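Local coordinates for exopolygalacturonase (Yersinia enterocolitica, PDB 2UVF), which probably cleaves polygalacturonic acid, the backbone of pectin, from its chain ends as a periplasmic glycoside hydrolase of family 28, at residues G219-D224 and A308-E313; A228-Y233 and I238-S243; Q292-K297 and H302-L307; N324-R329 and D376-D381. All blocks are in the same frame, centred on the assembly; numbering follows the deposited sequence.

Contact 1: G219-D224 and A308-E313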
# COMPACT_ATOMS: atom_id res chain seq x y z
N GLY A 219 3.85 6.32 -20.09
CA GLY A 219 4.19 5.04 -20.67
C GLY A 219 4.01 5.06 -22.18
O GLY A 219 3.10 5.70 -22.69
N SER A 220 4.92 4.37 -22.88
CA SER A 220 4.74 4.10 -24.30
C SER A 220 3.62 3.08 -24.41
O SER A 220 3.39 2.30 -23.49
CB SER A 220 6.03 3.55 -24.91
OG SER A 220 5.79 2.92 -26.15
N GLU A 221 2.88 3.11 -25.51
CA GLU A 221 1.85 2.10 -25.73
C GLU A 221 2.38 0.94 -26.60
O GLU A 221 1.65 -0.01 -26.91
CB GLU A 221 0.57 2.75 -26.30
CG GLU A 221 0.61 3.16 -27.79
CD GLU A 221 1.43 4.43 -28.08
OE1 GLU A 221 2.49 4.66 -27.45
OE2 GLU A 221 1.01 5.21 -28.97
N ASN A 222 3.66 1.02 -26.98
CA ASN A 222 4.34 0.02 -27.81
C ASN A 222 4.87 -1.12 -26.94
O ASN A 222 5.79 -0.90 -26.16
CB ASN A 222 5.51 0.67 -28.57
CG ASN A 222 6.15 -0.26 -29.62
OD1 ASN A 222 5.75 -1.40 -29.80
ND2 ASN A 222 7.14 0.26 -30.31
N PRO A 223 4.30 -2.33 -27.09
CA PRO A 223 4.80 -3.48 -26.34
C PRO A 223 6.31 -3.75 -26.49
O PRO A 223 6.87 -4.51 -25.70
CB PRO A 223 4.00 -4.66 -26.91
CG PRO A 223 2.81 -4.08 -27.53
CD PRO A 223 3.17 -2.69 -27.97
N ASP A 224 6.95 -3.10 -27.47
CA ASP A 224 8.38 -3.31 -27.80
C ASP A 224 9.33 -2.55 -26.90
O ASP A 224 10.51 -2.91 -26.80
CB ASP A 224 8.67 -2.86 -29.23
CG ASP A 224 8.20 -3.86 -30.27
OD1 ASP A 224 7.82 -5.00 -29.91
OD2 ASP A 224 8.22 -3.49 -31.46
N ALA A 308 -2.25 -1.87 -22.50
CA ALA A 308 -2.76 -3.19 -22.14
C ALA A 308 -3.40 -3.94 -23.31
O ALA A 308 -3.31 -5.17 -23.38
CB ALA A 308 -3.75 -3.07 -20.99
N LYS A 309 -4.08 -3.20 -24.20
CA LYS A 309 -4.62 -3.73 -25.46
C LYS A 309 -3.50 -4.35 -26.30
O LYS A 309 -3.57 -5.52 -26.66
CB LYS A 309 -5.32 -2.63 -26.26
CG LYS A 309 -5.84 -3.06 -27.63
CD LYS A 309 -6.42 -1.86 -28.35
CE LYS A 309 -7.10 -2.23 -29.66
NZ LYS A 309 -8.08 -1.15 -30.08
N ASN A 310 -2.45 -3.55 -26.55
CA ASN A 310 -1.33 -3.87 -27.42
C ASN A 310 -0.46 -5.03 -26.94
O ASN A 310 -0.02 -5.85 -27.73
CB ASN A 310 -0.48 -2.62 -27.66
CG ASN A 310 -1.24 -1.53 -28.44
OD1 ASN A 310 -2.33 -1.76 -28.95
ND2 ASN A 310 -0.65 -0.35 -28.53
N GLN A 311 -0.22 -5.08 -25.63
CA GLN A 311 0.54 -6.17 -25.02
C GLN A 311 -0.22 -7.50 -25.03
O GLN A 311 0.39 -8.56 -25.27
CB GLN A 311 1.00 -5.78 -23.61
CG GLN A 311 2.11 -4.73 -23.58
CD GLN A 311 2.54 -4.32 -22.16
OE1 GLN A 311 1.70 -4.08 -21.29
NE2 GLN A 311 3.84 -4.20 -21.95
N VAL A 312 -1.54 -7.48 -24.80
CA VAL A 312 -2.35 -8.71 -24.88
C VAL A 312 -2.45 -9.23 -26.33
O VAL A 312 -2.26 -10.41 -26.58
CB VAL A 312 -3.75 -8.58 -24.17
CG1 VAL A 312 -4.58 -9.84 -24.32
CG2 VAL A 312 -3.57 -8.23 -22.69
N GLU A 313 -2.71 -8.33 -27.28
CA GLU A 313 -2.71 -8.69 -28.70
C GLU A 313 -1.35 -9.28 -29.18
O GLU A 313 -1.33 -10.26 -29.90
CB GLU A 313 -3.17 -7.50 -29.55
CG GLU A 313 -4.62 -7.08 -29.21
CD GLU A 313 -5.17 -5.96 -30.09
OE1 GLU A 313 -4.37 -5.31 -30.81
OE2 GLU A 313 -6.41 -5.73 -30.05
O HOH W 1 5.15 -6.56 -23.73

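Contact 2: A228-Y233 and I238-S243. With ADA (alpha-D-galactopyranuronic acid), chain C; SO4 (sulfate ion), chain D.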
# COMPACT_ATOMS: atom_id res chain seq x y z
N ALA A 228 11.75 -8.19 -21.92
CA ALA A 228 11.54 -9.17 -20.84
C ALA A 228 12.00 -8.59 -19.50
O ALA A 228 13.05 -7.95 -19.43
CB ALA A 228 12.24 -10.49 -21.14
N GLY A 229 11.22 -8.83 -18.45
CA GLY A 229 11.40 -8.16 -17.17
C GLY A 229 11.80 -9.03 -16.01
O GLY A 229 12.88 -8.85 -15.46
N TYR A 230 10.94 -9.97 -15.62
CA TYR A 230 11.15 -10.77 -14.40
C TYR A 230 10.15 -11.92 -14.31
O TYR A 230 9.13 -11.90 -14.99
CB TYR A 230 11.01 -9.88 -13.14
CG TYR A 230 9.58 -9.44 -12.86
CD1 TYR A 230 8.82 -10.09 -11.88
CD2 TYR A 230 8.98 -8.41 -13.59
CE1 TYR A 230 7.49 -9.71 -11.63
CE2 TYR A 230 7.68 -8.04 -13.34
CZ TYR A 230 6.93 -8.68 -12.36
OH TYR A 230 5.62 -8.30 -12.12
N ARG A 231 10.45 -12.90 -13.47
CA ARG A 231 9.46 -13.87 -13.02
C ARG A 231 9.16 -13.57 -11.55
O ARG A 231 10.08 -13.37 -10.76
CB ARG A 231 10.00 -15.29 -13.17
CG ARG A 231 10.02 -15.82 -14.59
CD ARG A 231 10.97 -17.01 -14.74
NE ARG A 231 10.65 -17.84 -15.90
CZ ARG A 231 11.08 -17.62 -17.14
NH1 ARG A 231 11.85 -16.57 -17.42
NH2 ARG A 231 10.72 -18.43 -18.12
N LEU A 232 7.88 -13.53 -11.19
CA LEU A 232 7.44 -13.15 -9.85
C LEU A 232 8.11 -13.98 -8.75
O LEU A 232 8.70 -13.43 -7.80
CB LEU A 232 5.91 -13.24 -9.73
CG LEU A 232 5.23 -12.59 -8.52
CD1 LEU A 232 5.39 -11.08 -8.57
CD2 LEU A 232 3.76 -12.98 -8.52
N TYR A 233 8.02 -15.30 -8.88
CA TYR A 233 8.64 -16.22 -7.92
C TYR A 233 9.69 -17.09 -8.64
O TYR A 233 9.68 -17.15 -9.87
CB TYR A 233 7.59 -17.04 -7.19
CG TYR A 233 6.56 -16.18 -6.48
CD1 TYR A 233 6.94 -15.19 -5.57
CD2 TYR A 233 5.20 -16.35 -6.73
CE1 TYR A 233 6.01 -14.40 -4.94
CE2 TYR A 233 4.26 -15.55 -6.11
CZ TYR A 233 4.67 -14.57 -5.22
OH TYR A 233 3.71 -13.78 -4.60
N ILE A 238 6.00 -18.28 -16.28
CA ILE A 238 5.78 -17.29 -17.33
C ILE A 238 6.50 -15.97 -17.01
O ILE A 238 6.30 -15.36 -15.95
CB ILE A 238 4.24 -17.11 -17.60
CG1 ILE A 238 3.60 -18.47 -17.94
CG2 ILE A 238 3.98 -16.05 -18.68
CD1 ILE A 238 2.09 -18.52 -17.82
N GLU A 239 7.38 -15.56 -17.93
CA GLU A 239 8.14 -14.32 -17.82
C GLU A 239 7.23 -13.12 -18.08
O GLU A 239 6.40 -13.14 -19.00
CB GLU A 239 9.30 -14.36 -18.82
CG GLU A 239 10.15 -13.08 -18.95
CD GLU A 239 11.29 -12.98 -17.96
OE1 GLU A 239 11.37 -13.78 -17.01
OE2 GLU A 239 12.12 -12.07 -18.12
N ARG A 240 7.41 -12.07 -17.28
CA ARG A 240 6.59 -10.87 -17.39
C ARG A 240 7.40 -9.74 -18.01
O ARG A 240 8.63 -9.71 -17.88
CB ARG A 240 6.06 -10.47 -16.01
CG ARG A 240 5.02 -11.42 -15.47
CD ARG A 240 4.66 -11.09 -14.05
NE ARG A 240 3.43 -11.74 -13.65
CZ ARG A 240 2.73 -11.44 -12.56
NH1 ARG A 240 3.14 -10.48 -11.73
NH2 ARG A 240 1.62 -12.10 -12.30
N PRO A 241 6.74 -8.80 -18.70
CA PRO A 241 7.57 -7.74 -19.24
C PRO A 241 8.05 -6.80 -18.14
O PRO A 241 7.58 -6.88 -16.99
CB PRO A 241 6.63 -7.03 -20.20
CG PRO A 241 5.28 -7.24 -19.65
CD PRO A 241 5.32 -8.60 -19.02
N ALA A 242 8.99 -5.92 -18.50
CA ALA A 242 9.41 -4.85 -17.64
C ALA A 242 8.24 -3.87 -17.39
O ALA A 242 7.38 -3.67 -18.25
CB ALA A 242 10.58 -4.10 -18.27
N SER A 243 8.22 -3.30 -16.18
CA SER A 243 7.35 -2.18 -15.84
C SER A 243 7.89 -0.91 -16.48
O SER A 243 8.96 -0.93 -17.09
CB SER A 243 7.29 -2.02 -14.32
OG SER A 243 6.82 -3.21 -13.69
C1 ADA C . -1.91 -11.69 -6.34
C2 ADA C . -1.06 -11.06 -5.22
C3 ADA C . -0.44 -9.76 -5.79
C4 ADA C . 0.43 -10.09 -7.04
C5 ADA C . -0.44 -10.79 -8.11
C6 ADA C . 0.24 -11.24 -9.43
O2 ADA C . -1.84 -10.81 -4.04
O3 ADA C . 0.31 -9.08 -4.78
O4 ADA C . 1.56 -10.91 -6.70
O5 ADA C . -1.12 -11.95 -7.54
O6B ADA C . 0.00 -12.41 -9.81
O6A ADA C . 0.95 -10.42 -10.06
S SO4 D . 14.39 -13.55 -13.50
O1 SO4 D . 14.51 -12.42 -14.43
O2 SO4 D . 13.15 -13.50 -12.71
O3 SO4 D . 14.40 -14.81 -14.27
O4 SO4 D . 15.57 -13.50 -12.62
O HOH W 2 5.62 -14.65 -13.35

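Contact 3: Q292-K297 and H302-L307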
# COMPACT_ATOMS: atom_id res chain seq x y z
N GLN A 292 -10.92 8.62 -13.97
CA GLN A 292 -11.59 7.34 -13.91
C GLN A 292 -11.16 6.51 -15.12
O GLN A 292 -11.31 6.95 -16.25
CB GLN A 292 -13.11 7.54 -13.91
CG GLN A 292 -13.60 8.48 -12.79
CD GLN A 292 -13.74 7.76 -11.48
OE1 GLN A 292 -12.83 7.77 -10.63
NE2 GLN A 292 -14.87 7.11 -11.30
N TYR A 293 -10.62 5.32 -14.87
CA TYR A 293 -10.12 4.44 -15.93
C TYR A 293 -11.09 3.29 -16.12
O TYR A 293 -11.73 2.82 -15.16
CB TYR A 293 -8.70 3.99 -15.60
CG TYR A 293 -7.74 5.15 -15.50
CD1 TYR A 293 -7.35 5.85 -16.66
CD2 TYR A 293 -7.27 5.60 -14.26
CE1 TYR A 293 -6.50 6.94 -16.58
CE2 TYR A 293 -6.40 6.71 -14.17
CZ TYR A 293 -6.03 7.37 -15.33
OH TYR A 293 -5.16 8.44 -15.28
N VAL A 294 -11.26 2.88 -17.38
CA VAL A 294 -12.26 1.86 -17.71
C VAL A 294 -11.99 0.55 -16.95
O VAL A 294 -10.82 0.13 -16.82
CB VAL A 294 -12.36 1.61 -19.27
CG1 VAL A 294 -11.09 0.98 -19.82
CG2 VAL A 294 -13.59 0.77 -19.63
N ALA A 295 -13.06 -0.06 -16.45
CA ALA A 295 -13.01 -1.40 -15.83
C ALA A 295 -13.21 -2.52 -16.83
O ALA A 295 -14.32 -2.74 -17.36
CB ALA A 295 -14.01 -1.52 -14.65
N SER A 296 -12.13 -3.26 -17.09
CA SER A 296 -12.11 -4.22 -18.19
C SER A 296 -11.97 -5.67 -17.72
O SER A 296 -11.84 -5.93 -16.53
CB SER A 296 -10.98 -3.86 -19.15
OG SER A 296 -11.07 -4.56 -20.37
N LYS A 297 -12.01 -6.60 -18.68
CA LYS A 297 -11.67 -8.01 -18.44
C LYS A 297 -10.88 -8.61 -19.63
O LYS A 297 -10.58 -7.90 -20.59
CB LYS A 297 -12.91 -8.84 -18.08
CG LYS A 297 -14.02 -8.78 -19.09
CD LYS A 297 -15.30 -9.31 -18.53
CE LYS A 297 -16.42 -9.00 -19.51
NZ LYS A 297 -17.73 -9.53 -19.07
N HIS A 302 -9.42 -5.72 -25.82
CA HIS A 302 -9.35 -5.29 -27.20
C HIS A 302 -10.12 -3.98 -27.43
O HIS A 302 -9.78 -3.20 -28.32
CB HIS A 302 -9.82 -6.42 -28.13
CG HIS A 302 -11.30 -6.66 -28.09
ND1 HIS A 302 -11.89 -7.57 -27.24
CD2 HIS A 302 -12.31 -6.10 -28.80
CE1 HIS A 302 -13.20 -7.57 -27.43
NE2 HIS A 302 -13.48 -6.68 -28.37
N GLU A 303 -11.14 -3.73 -26.60
CA GLU A 303 -11.88 -2.45 -26.59
C GLU A 303 -11.32 -1.39 -25.61
O GLU A 303 -11.33 -0.20 -25.91
CB GLU A 303 -13.34 -2.70 -26.20
CG GLU A 303 -14.15 -3.57 -27.14
CD GLU A 303 -15.44 -4.05 -26.48
OE1 GLU A 303 -15.80 -3.49 -25.41
OE2 GLU A 303 -16.09 -4.99 -27.01
N ASP A 304 -10.83 -1.82 -24.45
CA ASP A 304 -10.57 -0.90 -23.33
C ASP A 304 -9.13 -0.43 -23.16
O ASP A 304 -8.89 0.65 -22.61
CB ASP A 304 -11.04 -1.52 -22.01
CG ASP A 304 -12.48 -1.91 -22.03
OD1 ASP A 304 -13.29 -1.24 -22.68
OD2 ASP A 304 -12.83 -2.90 -21.37
N GLY A 305 -8.17 -1.22 -23.61
CA GLY A 305 -6.78 -0.96 -23.29
C GLY A 305 -6.13 0.03 -24.22
O GLY A 305 -6.69 0.38 -25.26
N ILE A 306 -4.96 0.49 -23.83
CA ILE A 306 -4.08 1.23 -24.71
C ILE A 306 -2.78 0.41 -24.71
O ILE A 306 -2.63 -0.47 -25.56
CB ILE A 306 -3.85 2.69 -24.25
CG1 ILE A 306 -5.19 3.44 -24.12
CG2 ILE A 306 -2.92 3.41 -25.21
CD1 ILE A 306 -5.02 4.95 -23.73
N LEU A 307 -1.87 0.65 -23.77
CA LEU A 307 -0.74 -0.27 -23.57
C LEU A 307 -1.19 -1.71 -23.28
O LEU A 307 -0.59 -2.64 -23.79
CB LEU A 307 0.19 0.22 -22.47
CG LEU A 307 1.37 -0.72 -22.22
CD1 LEU A 307 2.27 -0.84 -23.47
CD2 LEU A 307 2.15 -0.28 -21.02
O HOH W 3 -15.52 -3.28 -20.14

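Contact 4: N324-R329 and D376-D381. With NI (nickel (II) ion), chain K; ADA (alpha-D-galactopyranuronic acid), chain B; SO4 (sulfate ion), chain I.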
# COMPACT_ATOMS: atom_id res chain seq x y z
N ASN A 324 -3.82 -16.27 -20.08
CA ASN A 324 -2.43 -16.04 -19.70
C ASN A 324 -1.84 -14.73 -20.22
O ASN A 324 -0.96 -14.15 -19.58
CB ASN A 324 -1.53 -17.21 -20.14
CG ASN A 324 -1.61 -18.41 -19.20
OD1 ASN A 324 -1.75 -19.55 -19.65
ND2 ASN A 324 -1.54 -18.15 -17.89
N ALA A 325 -2.28 -14.29 -21.40
CA ALA A 325 -1.78 -13.07 -21.99
C ALA A 325 -2.23 -11.85 -21.17
O ALA A 325 -1.44 -10.97 -20.86
CB ALA A 325 -2.22 -12.96 -23.45
N TYR A 326 -3.51 -11.84 -20.81
CA TYR A 326 -4.08 -10.84 -19.92
C TYR A 326 -3.50 -10.88 -18.48
O TYR A 326 -3.20 -9.82 -17.90
CB TYR A 326 -5.61 -10.99 -19.91
CG TYR A 326 -6.34 -9.82 -19.29
CD1 TYR A 326 -6.52 -8.62 -20.00
CD2 TYR A 326 -6.87 -9.92 -17.99
CE1 TYR A 326 -7.21 -7.52 -19.42
CE2 TYR A 326 -7.55 -8.85 -17.40
CZ TYR A 326 -7.70 -7.66 -18.11
OH TYR A 326 -8.38 -6.63 -17.53
N GLY A 327 -3.35 -12.09 -17.94
CA GLY A 327 -2.87 -12.28 -16.57
C GLY A 327 -1.38 -12.04 -16.32
O GLY A 327 -0.98 -11.76 -15.17
N GLN A 328 -0.56 -12.15 -17.36
CA GLN A 328 0.89 -12.12 -17.17
C GLN A 328 1.66 -11.07 -17.98
O GLN A 328 2.75 -10.67 -17.59
CB GLN A 328 1.50 -13.53 -17.41
CG GLN A 328 0.86 -14.68 -16.64
CD GLN A 328 0.87 -14.49 -15.12
OE1 GLN A 328 -0.01 -14.96 -14.43
NE2 GLN A 328 1.86 -13.80 -14.61
N ARG A 329 1.10 -10.63 -19.08
CA ARG A 329 1.88 -9.89 -20.07
C ARG A 329 1.62 -8.38 -20.17
O ARG A 329 2.20 -7.71 -21.02
CB ARG A 329 1.77 -10.57 -21.45
CG ARG A 329 2.12 -12.08 -21.47
CD ARG A 329 3.60 -12.32 -21.35
NE ARG A 329 4.31 -11.48 -22.31
CZ ARG A 329 5.57 -11.08 -22.16
NH1 ARG A 329 6.28 -11.45 -21.09
NH2 ARG A 329 6.12 -10.31 -23.10
N ASP A 376 -10.60 2.68 -12.46
CA ASP A 376 -10.73 1.31 -11.95
C ASP A 376 -9.93 0.35 -12.84
O ASP A 376 -10.48 -0.59 -13.41
CB ASP A 376 -12.21 0.91 -11.93
CG ASP A 376 -12.47 -0.29 -11.07
OD1 ASP A 376 -13.61 -0.82 -11.12
OD2 ASP A 376 -11.55 -0.73 -10.35
N ALA A 377 -8.63 0.60 -12.97
CA ALA A 377 -7.73 -0.21 -13.78
C ALA A 377 -7.63 -1.65 -13.25
O ALA A 377 -7.23 -1.86 -12.10
CB ALA A 377 -6.37 0.45 -13.87
N ASN A 378 -8.04 -2.62 -14.07
CA ASN A 378 -8.06 -4.05 -13.67
C ASN A 378 -6.69 -4.51 -13.18
O ASN A 378 -5.69 -4.39 -13.89
CB ASN A 378 -8.56 -4.94 -14.80
CG ASN A 378 -9.09 -6.31 -14.31
OD1 ASN A 378 -9.52 -6.46 -13.17
ND2 ASN A 378 -9.06 -7.29 -15.19
N ASN A 379 -6.68 -5.01 -11.94
CA ASN A 379 -5.48 -5.42 -11.20
C ASN A 379 -4.55 -4.28 -10.83
O ASN A 379 -3.38 -4.51 -10.46
CB ASN A 379 -4.71 -6.52 -11.94
CG ASN A 379 -5.61 -7.65 -12.36
OD1 ASN A 379 -5.73 -7.92 -13.55
ND2 ASN A 379 -6.31 -8.28 -11.40
N GLY A 380 -5.05 -3.06 -10.91
CA GLY A 380 -4.22 -1.90 -10.60
C GLY A 380 -4.21 -1.63 -9.12
O GLY A 380 -4.85 -0.65 -8.66
N ASP A 381 -3.51 -2.48 -8.37
CA ASP A 381 -3.40 -2.26 -6.92
C ASP A 381 -2.43 -1.13 -6.65
O ASP A 381 -1.61 -0.81 -7.50
CB ASP A 381 -3.11 -3.54 -6.08
CG ASP A 381 -2.17 -4.50 -6.74
OD1 ASP A 381 -1.29 -4.02 -7.52
OD2 ASP A 381 -2.30 -5.73 -6.45
NI NI K . -11.50 -2.22 -8.84
C1 ADA B . -5.93 -9.02 -6.98
C2 ADA B . -4.56 -8.79 -7.64
C3 ADA B . -4.29 -10.02 -8.54
C4 ADA B . -3.97 -11.18 -7.58
C5 ADA B . -5.25 -11.43 -6.76
C6 ADA B . -5.03 -12.53 -5.70
O1 ADA B . -7.01 -9.25 -7.94
O2 ADA B . -4.47 -7.57 -8.34
O3 ADA B . -3.27 -9.80 -9.54
O4 ADA B . -2.95 -10.73 -6.65
O5 ADA B . -5.76 -10.18 -6.11
O6B ADA B . -4.53 -12.20 -4.59
O6A ADA B . -5.37 -13.71 -5.99
S SO4 I . -9.92 -9.86 -11.57
O1 SO4 I . -10.28 -8.50 -11.17
O2 SO4 I . -11.15 -10.63 -11.70
O3 SO4 I . -9.25 -9.84 -12.87
O4 SO4 I . -9.03 -10.45 -10.57
O HOH W 4 -13.70 -2.20 -8.91
O HOH W 5 -11.36 -0.31 -7.37
O HOH W 6 -11.59 -4.04 -10.56

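Contact 1: G219-D224 and A308-E313
The loop holding Glu221 and Pro223 runs past one turn of helix 307-317 and comes nearest where the CA of Pro223 lies 5.2 Å from the CA of Gln311. The Pro223 ring rests on the helix backbone itself: its CG sits 3.3 Å from the carbonyl O of Asn310 and 3.6 Å from the CB of Asn310, while the proline CB packs against the CG of Gln311 at 3.8 Å. Asn310 crosses the ring at about a right angle. Its CG stands beside the backbone N (chi1 -65°), and that puts the amide alongside Glu221. From there ND2 donates to the carbonyl O of Glu221, 2.8 Å away and nearly straight at 165°. The acceptor lies close to the amide plane, yet the donor arrives 40° above the carbonyl plane. The aliphatic part of Glu221 runs beside this amide in the same direction, with carboxylate and amide almost parallel, and its charge is paired with Lys197. The loop bends through an ST turn at Ser220 and an Asx turn at Asn222. A water weakly bridges Pro223 O and Gln311 NE2, whereas Gln311 OE1 accepts from the backbone N of Ser331. The contact thus seats the loop that follows beta-helix strand 215-219 on one flank of helix 307-317, while Val312 of the same helix packs against helix 322-328.

Contact 2: A228-Y233 and I238-S243
Arg240 reaches past Tyr230 to a bound galacturonate: NH1 and NH2 both hold the sugar's O6A, at 2.8 and 2.9 Å, and NH2 also holds its O6B. Tyr230 OH lies in the guanidinium plane and accepts a weak bond from the same Arg240 NH1 at 3.3 Å. The arginine chain, extended from CG to NE, passes across the tyrosine, with Arg240 CB making a CH-pi contact over one ring face; ring and guanidinium stand nearly perpendicular, 86° apart. Leu232 adds its CD2 against O4 of the sugar. Behind this first shell lies the hairpin of strands 228-230 and 240-241, interrupted by a classic beta bulge: Gly229 N and Tyr230 N both donate to Arg240 O, while Arg240 N donates to Tyr230 O at 2.9 Å. Gly229 CA lies 3.5 Å from Ala242 N, the two backbones close at the bulge. Away from the sugar, Arg231 and Glu239 cross at about a right angle and form a salt bridge, NH1 to OE1 2.9 Å. The backbone N of Arg231 also holds a sulfate, probably from the crystallisation liquor. Further out, Tyr230 and Leu232 lean on Met358 and Leu360 of strand 357-360, and Arg329 NH1 bonds to Glu239 O.

Contact 3: Q292-K297 and H302-L307
Asp304 OD2 is gripped twice: Ser296 OG donates to it at 2.6 Å, and a water donates to it at 3.0 Å. The hydroxyl comes in on the anti lone pair of OD2, the one turned away from OD1. In Ser296 the OG stands anti to the backbone N (chi1 -167°), which brings it to OD2, with CB also close to that oxygen (3.0 Å). The water is a second strap, for it also donates to Ala295 O, 3.1 Å away, and so ties the carboxylate to the loop backbone one residue before the serine. Val294 supplies the apolar half of the contact and crosses Asp304 at about a right angle. Its two methyls straddle different parts of the aspartate: CG1 presses on the CB of Asp304 at 3.3 Å, a tight approach, and CG2 lies 3.7 Å from OD1. Asp304 ends the short helix 301-304, and Gly305 is the first residue to leave helical geometry; Ile306 then takes the N-cap position of helix 307-317. On the other side, Val294 and Ser296 belong to the loop that leaves strand 289-293, whose last residue, Tyr293, is bonded through its backbone to Asp376. The contact lies at the surface and joins the loop after strand 289-293 to the end of helix 301-304, pinning a short excursion of chain back upon itself. With two donors on a single oxygen and a methyl beside the other, the negative charge of Asp304 is probably drawn toward OD2, and the carboxylate is likely to stay ionised.

Contact 4: N324-R329 and D376-D381
Asn378 crosses Tyr326 at about a right angle; its CB lies 3.2 Å from the tyrosine OH. CG, 3.3 Å from the same OH, stands anti to the backbone N (chi1 -158°), carrying the amide out from the loop toward helix 322-328. OD1 lies 3.0 Å from O1 of a sulfate, probably from the crystallisation liquor. ND2, at the tip, donates to Tyr326 OH almost straight (167°), the hydroxyl lying in the amide plane; the modelled 2.5 Å is short, so its exact length is doubtful. It also donates weakly to O3 of the sulfate (3.5 Å). ND2 meets the ring at its edge, with ring and amide turned 35° apart. Asn378 belongs to a type II turn from Ala377 to Gly380, in the loop between beta-helix strands 371-373 and 383-386, and Gly380 then centres an inverse gamma turn. Next along this loop come pocket residues: Asn379, whose OD1 accepts from Arg330 NH2, and Asp381, whose OD2 takes a weak bond from O2 of a galacturonate at 3.4 Å. Arg330 also makes a cation-pi contact with the Tyr326 ring. At the loop's start Asp376, preceded by a cis peptide, binds nickel through OD2 at 2.1 Å, together with Gly401 O and three waters.

How the contacts relate
Contacts 2 and 4 both reach the digalacturonate site: Arg240 holds one sugar, while Asn379 and Asp381 line the pocket at the other. Their centres lie 13 Å apart, and they touch directly where Pro241 CG packs on Arg329 O at 3.4 Å. Contact 3, about 10 Å from contact 4 between centres, meets it where Ala295 CB lies 3.6 Å from Asp376 OD1, so the surface loop abuts the nickel-binding residue. Contact 1 lies farther from the site: the side chain of Gln311 is about 13 Å from a galacturonate, but Gln311 CB packs on Arg329 O at 3.4 Å, and Leu307 links it to contact 3.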